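Local coordinates for sugar-binding transport ATP-binding protein (Pyrococcus horikoshii, PDB 1V43) that probably hydrolyses ATP to drive sugar uptake, as the nucleotide-binding subunit of an ABC transporter, at residues F316-A319 against T324-H327; E228-P233 against P290-V295; N234-A239 against H361-D366; K175-M180 against Q202-T207. All blocks are in the same frame, centred on the assembly; numbering follows the deposited sequence.

Contact 1: residues F316-A319 against T324-H327; sequences FVEA and TILH
His327 and Glu318 both hold CG anti to their own carbonyl carbon (chi1 -58° in His327), and this brings imidazole and carboxylate together on one face of a beta hairpin. In Phe316 CG is instead anti to the backbone N (chi1 -172°), which puts the ring beside the imidazole. The hairpin joins strands 307-319 and 323-330 in the TOBE, OB-like part of the chain. His327 NE2 donates to Glu318 OE2 at 2.8 Å. The oxygen lies at the imidazole edge, in the ring plane, and uses its anti lone pair. Carboxylate and ring planes are almost perpendicular. The Phe316 ring directs its edge at one face of the imidazole, a T-shaped pair with planes 65° apart. With an alanine at the position of His327, Glu318 OE2 would probably lose this donor and the Phe316 edge its opposing face. Ile325 CG2 packs 3.7 Å from Glu318 OE2. In the backbone, Glu318 and Ile325 form a hydrogen-bonded antiparallel pair with both bonds made. Phe316 and His327 form the next such pair, in which the bond from Phe316 N is weak. Val178 of the second subunit packs on Glu318 and His327, and Ala182 of that subunit on Phe316. The other face carries Val317 and Leu326, side by side, with Val317 CG2 3.8 Å from Leu326 CD2.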
loop_
_atom_site.group_PDB
_atom_site.type_symbol
_atom_site.label_atom_id
_atom_site.label_comp_id
_atom_site.label_asym_id
_atom_site.label_seq_id
_atom_site.Cartn_x
_atom_site.Cartn_y
_atom_site.Cartn_z
ATOM N N PHE A 316 -6.512 9.142 17.144
ATOM C CA PHE A 316 -5.860 7.860 16.884
ATOM C C PHE A 316 -4.552 8.058 16.136
ATOM O O PHE A 316 -4.374 9.041 15.403
ATOM C CB PHE A 316 -6.773 6.949 16.069
ATOM C CG PHE A 316 -6.258 5.539 15.927
ATOM C CD1 PHE A 316 -6.265 4.664 17.017
ATOM C CD2 PHE A 316 -5.790 5.076 14.701
ATOM C CE1 PHE A 316 -5.816 3.343 16.890
ATOM C CE2 PHE A 316 -5.337 3.751 14.559
ATOM C CZ PHE A 316 -5.351 2.887 15.658
ATOM N N VAL A 317 -3.644 7.111 16.313
ATOM C CA VAL A 317 -2.344 7.187 15.686
ATOM C C VAL A 317 -1.941 5.903 14.970
ATOM O O VAL A 317 -2.037 4.815 15.526
ATOM C CB VAL A 317 -1.244 7.497 16.738
ATOM C CG1 VAL A 317 0.129 7.588 16.058
ATOM C CG2 VAL A 317 -1.590 8.779 17.486
ATOM N N GLU A 318 -1.504 6.053 13.725
ATOM C CA GLU A 318 -0.997 4.948 12.938
ATOM C C GLU A 318 0.522 5.195 12.977
ATOM O O GLU A 318 1.040 5.967 12.176
ATOM C CB GLU A 318 -1.471 5.025 11.479
ATOM C CG GLU A 318 -2.967 4.971 11.242
ATOM C CD GLU A 318 -3.304 5.087 9.754
ATOM O OE1 GLU A 318 -2.756 4.299 8.961
ATOM O OE2 GLU A 318 -4.107 5.959 9.365
ATOM N N ALA A 319 1.222 4.578 13.922
ATOM C CA ALA A 319 2.679 4.741 14.033
ATOM C C ALA A 319 3.297 3.638 13.184
ATOM O O ALA A 319 3.587 2.551 13.684
ATOM C CB ALA A 319 3.112 4.592 15.491
ATOM N N THR A 324 4.077 8.445 10.355
ATOM C CA THR A 324 3.190 8.427 11.510
ATOM C C THR A 324 1.941 9.197 11.123
ATOM O O THR A 324 2.007 10.412 10.934
ATOM C CB THR A 324 3.840 9.118 12.737
ATOM O OG1 THR A 324 4.880 8.289 13.261
ATOM C CG2 THR A 324 2.805 9.389 13.817
ATOM N N ILE A 325 0.814 8.505 10.986
ATOM C CA ILE A 325 -0.423 9.181 10.606
ATOM C C ILE A 325 -1.336 9.479 11.788
ATOM O O ILE A 325 -1.821 8.571 12.472
ATOM C CB ILE A 325 -1.215 8.369 9.579
ATOM C CG1 ILE A 325 -0.304 8.025 8.407
ATOM C CG2 ILE A 325 -2.427 9.193 9.077
ATOM C CD1 ILE A 325 -0.967 7.185 7.353
ATOM N N LEU A 326 -1.586 10.761 12.012
ATOM C CA LEU A 326 -2.437 11.183 13.117
ATOM C C LEU A 326 -3.853 11.505 12.663
ATOM O O LEU A 326 -4.048 12.200 11.661
ATOM C CB LEU A 326 -1.868 12.436 13.777
ATOM C CG LEU A 326 -0.384 12.466 14.120
ATOM C CD1 LEU A 326 -0.059 13.839 14.717
ATOM C CD2 LEU A 326 -0.039 11.345 15.090
ATOM N N HIS A 327 -4.836 10.992 13.399
ATOM C CA HIS A 327 -6.236 11.281 13.115
ATOM C C HIS A 327 -6.569 12.313 14.183
ATOM O O HIS A 327 -6.719 11.975 15.356
ATOM C CB HIS A 327 -7.110 10.036 13.273
ATOM C CG HIS A 327 -6.693 8.882 12.406
ATOM N ND1 HIS A 327 -7.500 7.786 12.189
ATOM C CD2 HIS A 327 -5.539 8.634 11.740
ATOM C CE1 HIS A 327 -6.864 6.913 11.428
ATOM N NE2 HIS A 327 -5.671 7.403 11.142
#

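Contact 2: residues E228-P233 against P290-V295; sequences EVYLRP and PEHMTV
Tyr230, His292 and Glu291 carry this contact, and Tyr230 has the most surface covered. Its side chain leaves helix 226-231 with CG anti to the backbone N (chi1 172°), and the phenol end reaches the 3-10 turn that starts at Pro290. The hydroxyl OH donates to Glu291 OE2. The modelled separation of Tyr230 OH and Glu291 OE2 is 2.4 Å, very short, so its exact length is doubtful. The carboxylate oxygen sits at the edge of the phenol ring, in its plane. The two flat groups are close to coplanar, 18° apart. Glu291 reaches this place from a CG set between the backbone N and the carbonyl carbon, with a bend at chi2. The contact bridges two parts of the chain. Helix 226-231 belongs to the ABC ATPase region. Residues 290-295 run from the 3-10 turn into strand 293-295, an outermost strand of one C-terminal sheet, in the OB and TOBE region found in MalK-like proteins. His292 comes at Tyr230 from the opposite direction, with NE2 3.4 Å from Tyr230 OH. Within its own segment, the His292 ring has Glu291 CG over one face. A phenylalanine in place of Tyr230 would probably leave Glu291 OE2 without its hydroxyl donor and the carboxylate freer to turn. Arg289 NH2 bonds to the backbone O of Tyr230, a second tie between the two regions. Gly321 of the second subunit packs on Tyr230, and Thr322 of that subunit on Glu291.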
loop_
_atom_site.group_PDB
_atom_site.type_symbol
_atom_site.label_atom_id
_atom_site.label_comp_id
_atom_site.label_asym_id
_atom_site.label_seq_id
_atom_site.Cartn_x
_atom_site.Cartn_y
_atom_site.Cartn_z
ATOM N N GLU A 228 0.656 17.511 -12.312
ATOM C CA GLU A 228 -0.575 18.258 -12.552
ATOM C C GLU A 228 -1.804 17.641 -11.886
ATOM O O GLU A 228 -2.587 18.359 -11.263
ATOM C CB GLU A 228 -0.828 18.419 -14.054
ATOM C CG GLU A 228 0.180 19.310 -14.776
ATOM C CD GLU A 228 -0.130 19.440 -16.266
ATOM O OE1 GLU A 228 -0.261 18.400 -16.953
ATOM O OE2 GLU A 228 -0.239 20.584 -16.751
ATOM N N VAL A 229 -1.987 16.326 -11.993
ATOM C CA VAL A 229 -3.166 15.728 -11.370
ATOM C C VAL A 229 -3.040 15.660 -9.847
ATOM O O VAL A 229 -4.036 15.654 -9.137
ATOM C CB VAL A 229 -3.486 14.320 -11.946
ATOM C CG1 VAL A 229 -3.806 14.453 -13.423
ATOM C CG2 VAL A 229 -2.312 13.345 -11.716
ATOM N N TYR A 230 -1.813 15.632 -9.340
ATOM C CA TYR A 230 -1.629 15.580 -7.899
ATOM C C TYR A 230 -1.749 16.974 -7.252
ATOM O O TYR A 230 -2.529 17.163 -6.328
ATOM C CB TYR A 230 -0.271 14.962 -7.557
ATOM C CG TYR A 230 0.053 15.054 -6.082
ATOM C CD1 TYR A 230 -0.583 14.227 -5.146
ATOM C CD2 TYR A 230 0.975 15.979 -5.619
ATOM C CE1 TYR A 230 -0.296 14.328 -3.786
ATOM C CE2 TYR A 230 1.264 16.091 -4.273
ATOM C CZ TYR A 230 0.630 15.269 -3.360
ATOM O OH TYR A 230 0.919 15.418 -2.022
ATOM N N LEU A 231 -0.969 17.942 -7.732
ATOM C CA LEU A 231 -1.008 19.296 -7.175
ATOM C C LEU A 231 -2.253 20.064 -7.569
ATOM O O LEU A 231 -2.705 20.938 -6.826
ATOM C CB LEU A 231 0.209 20.112 -7.614
ATOM C CG LEU A 231 1.575 19.664 -7.098
ATOM C CD1 LEU A 231 2.658 20.534 -7.726
ATOM C CD2 LEU A 231 1.606 19.755 -5.577
ATOM N N ARG A 232 -2.812 19.750 -8.733
ATOM C CA ARG A 232 -3.995 20.478 -9.171
ATOM C C ARG A 232 -5.152 19.630 -9.690
ATOM O O ARG A 232 -5.521 19.703 -10.855
ATOM C CB ARG A 232 -3.584 21.535 -10.209
ATOM C CG ARG A 232 -2.800 22.701 -9.587
ATOM C CD ARG A 232 -2.162 23.620 -10.622
ATOM N NE ARG A 232 -0.968 23.025 -11.225
ATOM C CZ ARG A 232 0.211 22.901 -10.615
ATOM N NH1 ARG A 232 0.379 23.338 -9.370
ATOM N NH2 ARG A 232 1.224 22.325 -11.249
ATOM N N PRO A 233 -5.737 18.795 -8.819
ATOM C CA PRO A 233 -6.861 17.965 -9.259
ATOM C C PRO A 233 -8.004 18.917 -9.632
ATOM O O PRO A 233 -8.298 19.841 -8.879
ATOM C CB PRO A 233 -7.185 17.149 -8.015
ATOM C CG PRO A 233 -6.868 18.121 -6.903
ATOM C CD PRO A 233 -5.536 18.689 -7.363
ATOM N N PRO A 290 -3.166 15.298 3.973
ATOM C CA PRO A 290 -2.517 14.911 5.237
ATOM C C PRO A 290 -1.039 15.328 5.244
ATOM O O PRO A 290 -0.526 15.829 6.248
ATOM C CB PRO A 290 -2.662 13.389 5.256
ATOM C CG PRO A 290 -3.991 13.172 4.539
ATOM C CD PRO A 290 -3.883 14.153 3.372
ATOM N N GLU A 291 -0.372 15.122 4.109
ATOM C CA GLU A 291 1.042 15.460 3.964
ATOM C C GLU A 291 1.293 16.954 3.776
ATOM O O GLU A 291 2.447 17.368 3.682
ATOM C CB GLU A 291 1.671 14.701 2.787
ATOM C CG GLU A 291 1.146 15.130 1.407
ATOM C CD GLU A 291 -0.002 14.258 0.899
ATOM O OE1 GLU A 291 -0.834 13.814 1.713
ATOM O OE2 GLU A 291 -0.075 14.025 -0.324
ATOM N N HIS A 292 0.230 17.760 3.705
ATOM C CA HIS A 292 0.411 19.197 3.543
ATOM C C HIS A 292 0.091 19.932 4.831
ATOM O O HIS A 292 -0.142 21.139 4.842
ATOM C CB HIS A 292 -0.426 19.749 2.377
ATOM C CG HIS A 292 0.046 19.279 1.034
ATOM N ND1 HIS A 292 1.348 18.891 0.805
ATOM C CD2 HIS A 292 -0.617 19.080 -0.131
ATOM C CE1 HIS A 292 1.467 18.462 -0.437
ATOM N NE2 HIS A 292 0.289 18.565 -1.028
ATOM N N MET A 293 0.099 19.178 5.918
ATOM C CA MET A 293 -0.147 19.707 7.249
ATOM C C MET A 293 0.977 19.174 8.111
ATOM O O MET A 293 1.713 18.270 7.707
ATOM C CB MET A 293 -1.479 19.200 7.802
ATOM C CG MET A 293 -2.713 19.687 7.052
ATOM S SD MET A 293 -4.184 18.733 7.485
ATOM C CE MET A 293 -4.491 19.376 8.917
ATOM N N THR A 294 1.113 19.734 9.304
ATOM C CA THR A 294 2.137 19.288 10.232
ATOM C C THR A 294 1.646 19.604 11.640
ATOM O O THR A 294 0.522 20.072 11.816
ATOM C CB THR A 294 3.474 19.996 9.957
ATOM O OG1 THR A 294 4.523 19.317 10.663
ATOM C CG2 THR A 294 3.420 21.462 10.399
ATOM N N VAL A 295 2.473 19.324 12.639
ATOM C CA VAL A 295 2.113 19.596 14.033
ATOM C C VAL A 295 3.164 20.520 14.649
ATOM O O VAL A 295 4.348 20.380 14.367
ATOM C CB VAL A 295 2.073 18.293 14.874
ATOM C CG1 VAL A 295 2.014 18.635 16.343
ATOM C CG2 VAL A 295 0.868 17.449 14.503
#

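Contact 3: residues N234-A239 against H361-D366; sequences NSVFVA and HVFDKD
Phe363 lays its ring against the first turn of helix 236-241, with Val236 over one face. The contact sets helix 236-241, in the ABC ATPase range, against strand 361-364, an edge strand of an antiparallel sheet of the C-terminal OB-like region. Phe363 has CG anti to its carbonyl carbon (chi1 -50°), which directs the ring at the main chain of Ser235 and Val236. Val236 crosses it obliquely. Val236 CG2 makes an off-centre CH-pi contact, 4.0 Å from the centroid of the Phe363 ring. The same methyl also touches the ring root, 3.6 Å from Phe363 CG. Ser235 occupies the N-cap position, and its main chain borders the ring. Its N lies at the edge in the ring plane, and Ser235 C is 3.3 Å from Phe363 CE2. The CB of Ser235 points away from the strand, and its OG donates to Asn234 OD1. Leu285 of strand 283-288 packs on Val236 from the same sheet. Past Phe363 the chain bends in an Asx turn, in which Asp364 OD1 accepts from Asp366 N. One helical turn on from Ser235, Ala239 CB meets the far end of the ring, 3.6 Å from Phe363 CZ.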
loop_
_atom_site.group_PDB
_atom_site.type_symbol
_atom_site.label_atom_id
_atom_site.label_comp_id
_atom_site.label_asym_id
_atom_site.label_seq_id
_atom_site.Cartn_x
_atom_site.Cartn_y
_atom_site.Cartn_z
ATOM N N ASN A 234 -8.645 18.716 -10.779
ATOM C CA ASN A 234 -9.717 19.627 -11.154
ATOM C C ASN A 234 -11.068 19.279 -10.527
ATOM O O ASN A 234 -12.086 19.866 -10.884
ATOM C CB ASN A 234 -9.864 19.693 -12.670
ATOM C CG ASN A 234 -10.281 18.378 -13.264
ATOM O OD1 ASN A 234 -10.961 17.578 -12.620
ATOM N ND2 ASN A 234 -9.891 18.147 -14.507
ATOM N N SER A 235 -11.078 18.336 -9.587
ATOM C CA SER A 235 -12.325 17.940 -8.936
ATOM C C SER A 235 -12.095 17.095 -7.683
ATOM O O SER A 235 -10.988 16.621 -7.435
ATOM C CB SER A 235 -13.190 17.156 -9.916
ATOM O OG SER A 235 -12.496 16.000 -10.348
ATOM N N VAL A 236 -13.146 16.910 -6.894
ATOM C CA VAL A 236 -13.045 16.111 -5.677
ATOM C C VAL A 236 -12.637 14.674 -6.013
ATOM O O VAL A 236 -11.727 14.122 -5.387
ATOM C CB VAL A 236 -14.385 16.083 -4.905
ATOM C CG1 VAL A 236 -14.279 15.146 -3.710
ATOM C CG2 VAL A 236 -14.742 17.488 -4.438
ATOM N N PHE A 237 -13.292 14.075 -7.010
ATOM C CA PHE A 237 -12.966 12.706 -7.379
ATOM C C PHE A 237 -11.479 12.491 -7.681
ATOM O O PHE A 237 -10.878 11.546 -7.167
ATOM C CB PHE A 237 -13.790 12.213 -8.574
ATOM C CG PHE A 237 -13.637 10.738 -8.810
ATOM C CD1 PHE A 237 -14.385 9.824 -8.078
ATOM C CD2 PHE A 237 -12.664 10.257 -9.678
ATOM C CE1 PHE A 237 -14.165 8.459 -8.200
ATOM C CE2 PHE A 237 -12.436 8.893 -9.806
ATOM C CZ PHE A 237 -13.189 7.991 -9.062
ATOM N N VAL A 238 -10.897 13.351 -8.516
ATOM C CA VAL A 238 -9.478 13.238 -8.851
ATOM C C VAL A 238 -8.626 13.550 -7.609
ATOM O O VAL A 238 -7.627 12.882 -7.341
ATOM C CB VAL A 238 -9.066 14.226 -10.002
ATOM C CG1 VAL A 238 -7.577 14.151 -10.227
ATOM C CG2 VAL A 238 -9.803 13.873 -11.327
ATOM N N ALA A 239 -9.025 14.570 -6.856
ATOM C CA ALA A 239 -8.279 14.957 -5.669
ATOM C C ALA A 239 -8.155 13.811 -4.674
ATOM O O ALA A 239 -7.126 13.671 -4.024
ATOM C CB ALA A 239 -8.943 16.152 -4.985
ATOM N N HIS A 361 -7.211 23.492 -1.239
ATOM C CA HIS A 361 -8.125 23.386 -2.373
ATOM C C HIS A 361 -9.550 23.709 -1.907
ATOM O O HIS A 361 -9.873 23.582 -0.722
ATOM C CB HIS A 361 -8.095 21.967 -2.962
ATOM C CG HIS A 361 -6.735 21.521 -3.402
ATOM N ND1 HIS A 361 -6.213 21.830 -4.641
ATOM C CD2 HIS A 361 -5.763 20.849 -2.740
ATOM C CE1 HIS A 361 -4.977 21.369 -4.720
ATOM N NE2 HIS A 361 -4.680 20.770 -3.580
ATOM N N VAL A 362 -10.390 24.127 -2.849
ATOM C CA VAL A 362 -11.785 24.454 -2.580
ATOM C C VAL A 362 -12.588 23.962 -3.781
ATOM O O VAL A 362 -12.297 24.333 -4.911
ATOM C CB VAL A 362 -12.005 25.976 -2.454
ATOM C CG1 VAL A 362 -13.459 26.246 -2.042
ATOM C CG2 VAL A 362 -11.020 26.579 -1.455
ATOM N N PHE A 363 -13.585 23.120 -3.546
ATOM C CA PHE A 363 -14.393 22.597 -4.641
ATOM C C PHE A 363 -15.868 22.988 -4.480
ATOM O O PHE A 363 -16.412 22.978 -3.369
ATOM C CB PHE A 363 -14.298 21.059 -4.700
ATOM C CG PHE A 363 -12.887 20.517 -4.664
ATOM C CD1 PHE A 363 -12.193 20.417 -3.460
ATOM C CD2 PHE A 363 -12.258 20.090 -5.837
ATOM C CE1 PHE A 363 -10.891 19.897 -3.421
ATOM C CE2 PHE A 363 -10.955 19.571 -5.813
ATOM C CZ PHE A 363 -10.274 19.476 -4.600
ATOM N N ASP A 364 -16.513 23.336 -5.587
ATOM C CA ASP A 364 -17.929 23.676 -5.550
ATOM C C ASP A 364 -18.623 22.459 -4.963
ATOM O O ASP A 364 -18.359 21.342 -5.387
ATOM C CB ASP A 364 -18.451 23.929 -6.961
ATOM C CG ASP A 364 -19.937 24.208 -6.984
ATOM O OD1 ASP A 364 -20.724 23.276 -6.722
ATOM O OD2 ASP A 364 -20.310 25.366 -7.256
ATOM N N LYS A 365 -19.515 22.661 -4.003
ATOM C CA LYS A 365 -20.183 21.527 -3.372
ATOM C C LYS A 365 -21.147 20.754 -4.265
ATOM O O LYS A 365 -21.396 19.568 -4.031
ATOM C CB LYS A 365 -20.931 21.968 -2.104
ATOM C CG LYS A 365 -21.525 20.786 -1.353
ATOM C CD LYS A 365 -22.365 21.173 -0.151
ATOM C CE LYS A 365 -23.103 19.943 0.376
ATOM N NZ LYS A 365 -24.106 20.248 1.436
ATOM N N ASP A 366 -21.697 21.407 -5.284
ATOM C CA ASP A 366 -22.635 20.716 -6.158
ATOM C C ASP A 366 -21.974 19.982 -7.310
ATOM O O ASP A 366 -22.222 18.793 -7.508
ATOM C CB ASP A 366 -23.682 21.692 -6.697
ATOM C CG ASP A 366 -24.530 22.293 -5.598
ATOM O OD1 ASP A 366 -25.047 21.524 -4.757
ATOM O OD2 ASP A 366 -24.678 23.533 -5.573
#

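Contact 4: residues K175-M180 against Q202-T207; sequences KLRVAM and QVEAMT
Arg177 of one helix meets Glu204 of another, and its side chain runs extended to the guanidinium group. From CB, its CG stands anti to the backbone N (chi1 -167°), which sends the chain at Glu204. Arg177 CG and CD both come to 3.8 Å from Glu204 OE1, and the two side chains cross at about a right angle. NE makes the main bond, a salt bridge of 2.6 Å from Arg177 NE to Glu204 OE1. It meets that oxygen on its syn side, and the oxygen lies near the guanidinium plane. Arg177 CZ lies 3.2 Å from Glu204 OE1, between the two nitrogens that bond it. At the tip, Arg177 NH2 reaches the same Glu204 OE1 at 3.0 Å in a weaker, more bent bond. The guanidinium and carboxylate planes are 63° apart, so this is not the flat two-oxygen pairing. Arg181 NE also bridges to OE1, and Tyr197 OH bonds to OE2. Three arginine nitrogens thus gather on OE1, which would probably favour a charged carboxylate. Glu204 is about 10 Å from Lys50, an ATP-binding residue, between side chains. Leu320 of the second subunit packs on Val203 and Thr207. The pair links helix 174-191 to helix 202-208, with strand 194-199 between them in the chain.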
loop_
_atom_site.group_PDB
_atom_site.type_symbol
_atom_site.label_atom_id
_atom_site.label_comp_id
_atom_site.label_asym_id
_atom_site.label_seq_id
_atom_site.Cartn_x
_atom_site.Cartn_y
_atom_site.Cartn_z
ATOM N N LYS A 175 7.348 -5.847 -3.531
ATOM C CA LYS A 175 8.735 -5.563 -3.898
ATOM C C LYS A 175 9.030 -5.823 -5.384
ATOM O O LYS A 175 9.713 -5.026 -6.050
ATOM C CB LYS A 175 9.674 -6.381 -3.008
ATOM C CG LYS A 175 11.169 -6.173 -3.232
ATOM C CD LYS A 175 11.956 -7.119 -2.307
ATOM C CE LYS A 175 13.441 -7.134 -2.608
ATOM N NZ LYS A 175 14.202 -7.970 -1.632
ATOM N N LEU A 176 8.519 -6.929 -5.907
ATOM C CA LEU A 176 8.737 -7.245 -7.311
ATOM C C LEU A 176 7.912 -6.308 -8.190
ATOM O O LEU A 176 8.318 -5.962 -9.289
ATOM C CB LEU A 176 8.356 -8.694 -7.599
ATOM C CG LEU A 176 8.404 -9.127 -9.069
ATOM C CD1 LEU A 176 9.825 -8.999 -9.627
ATOM C CD2 LEU A 176 7.910 -10.567 -9.179
ATOM N N ARG A 177 6.754 -5.888 -7.700
ATOM C CA ARG A 177 5.917 -4.999 -8.486
ATOM C C ARG A 177 6.659 -3.688 -8.769
ATOM O O ARG A 177 6.703 -3.241 -9.916
ATOM C CB ARG A 177 4.585 -4.746 -7.773
ATOM C CG ARG A 177 3.543 -4.086 -8.654
ATOM C CD ARG A 177 2.120 -4.285 -8.141
ATOM N NE ARG A 177 1.162 -3.574 -8.989
ATOM C CZ ARG A 177 -0.156 -3.655 -8.876
ATOM N NH1 ARG A 177 -0.696 -4.423 -7.945
ATOM N NH2 ARG A 177 -0.936 -2.960 -9.693
ATOM N N VAL A 178 7.269 -3.093 -7.743
ATOM C CA VAL A 178 7.995 -1.845 -7.929
ATOM C C VAL A 178 9.129 -2.023 -8.927
ATOM O O VAL A 178 9.341 -1.170 -9.793
ATOM C CB VAL A 178 8.549 -1.291 -6.583
ATOM C CG1 VAL A 178 9.591 -0.213 -6.846
ATOM C CG2 VAL A 178 7.409 -0.663 -5.772
ATOM N N ALA A 179 9.852 -3.137 -8.811
ATOM C CA ALA A 179 10.946 -3.431 -9.731
ATOM C C ALA A 179 10.421 -3.522 -11.176
ATOM O O ALA A 179 11.072 -3.054 -12.105
ATOM C CB ALA A 179 11.639 -4.743 -9.324
ATOM N N MET A 180 9.251 -4.129 -11.359
ATOM C CA MET A 180 8.651 -4.246 -12.691
ATOM C C MET A 180 8.193 -2.872 -13.242
ATOM O O MET A 180 8.396 -2.580 -14.424
ATOM C CB MET A 180 7.464 -5.218 -12.670
ATOM C CG MET A 180 7.834 -6.704 -12.694
ATOM S SD MET A 180 9.146 -7.143 -13.885
ATOM C CE MET A 180 8.396 -6.653 -15.416
ATOM N N GLN A 202 -3.406 3.884 -8.113
ATOM C CA GLN A 202 -2.882 5.246 -8.206
ATOM C C GLN A 202 -1.358 5.363 -8.034
ATOM O O GLN A 202 -0.722 6.112 -8.768
ATOM C CB GLN A 202 -3.623 6.174 -7.221
ATOM C CG GLN A 202 -3.548 5.776 -5.740
ATOM C CD GLN A 202 -2.455 6.506 -4.971
ATOM O OE1 GLN A 202 -1.901 7.504 -5.434
ATOM N NE2 GLN A 202 -2.154 6.017 -3.777
ATOM N N VAL A 203 -0.760 4.637 -7.090
ATOM C CA VAL A 203 0.699 4.718 -6.936
ATOM C C VAL A 203 1.414 4.249 -8.209
ATOM O O VAL A 203 2.410 4.844 -8.627
ATOM C CB VAL A 203 1.225 3.877 -5.748
ATOM C CG1 VAL A 203 2.751 3.732 -5.844
ATOM C CG2 VAL A 203 0.850 4.559 -4.410
ATOM N N GLU A 204 0.902 3.187 -8.827
ATOM C CA GLU A 204 1.505 2.655 -10.052
ATOM C C GLU A 204 1.330 3.682 -11.172
ATOM O O GLU A 204 2.246 3.940 -11.944
ATOM C CB GLU A 204 0.834 1.330 -10.433
ATOM C CG GLU A 204 1.437 0.605 -11.644
ATOM C CD GLU A 204 1.123 -0.894 -11.621
ATOM O OE1 GLU A 204 1.538 -1.556 -10.650
ATOM O OE2 GLU A 204 0.471 -1.407 -12.558
ATOM N N ALA A 205 0.150 4.278 -11.241
ATOM C CA ALA A 205 -0.114 5.283 -12.258
ATOM C C ALA A 205 0.883 6.450 -12.135
ATOM O O ALA A 205 1.501 6.835 -13.113
ATOM C CB ALA A 205 -1.547 5.775 -12.132
ATOM N N MET A 206 1.042 6.990 -10.929
ATOM C CA MET A 206 1.961 8.102 -10.688
ATOM C C MET A 206 3.400 7.737 -11.011
ATOM O O MET A 206 4.199 8.585 -11.400
ATOM C CB MET A 206 1.873 8.546 -9.227
ATOM C CG MET A 206 0.577 9.263 -8.857
ATOM S SD MET A 206 0.512 10.895 -9.599
ATOM C CE MET A 206 1.467 11.839 -8.426
ATOM N N THR A 207 3.731 6.464 -10.841
ATOM C CA THR A 207 5.079 5.963 -11.098
ATOM C C THR A 207 5.382 5.791 -12.572
ATOM O O THR A 207 6.503 6.043 -13.023
ATOM C CB THR A 207 5.300 4.573 -10.487
ATOM O OG1 THR A 207 4.985 4.596 -9.089
ATOM C CG2 THR A 207 6.732 4.136 -10.702
#

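From the N terminus, contact 4 closes first. It ties helix 174-191 to helix 202-208 inside the ATPase region. Contact 2 then opens at helix 226-231, and contact 3 opens just after it at residues 234-239. Contact 2 closes at residues 290-295, while contact 3 stays open to 361-366, so these two cross. Both join the ATPase region to the C-terminal sheets, and they touch where Pro233 packs on Val238. Contact 1 is a short hairpin nested in the loop of contact 3. It shares a sheet with strand 293-295 of contact 2. Contacts 1, 2 and 4 also touch the second subunit.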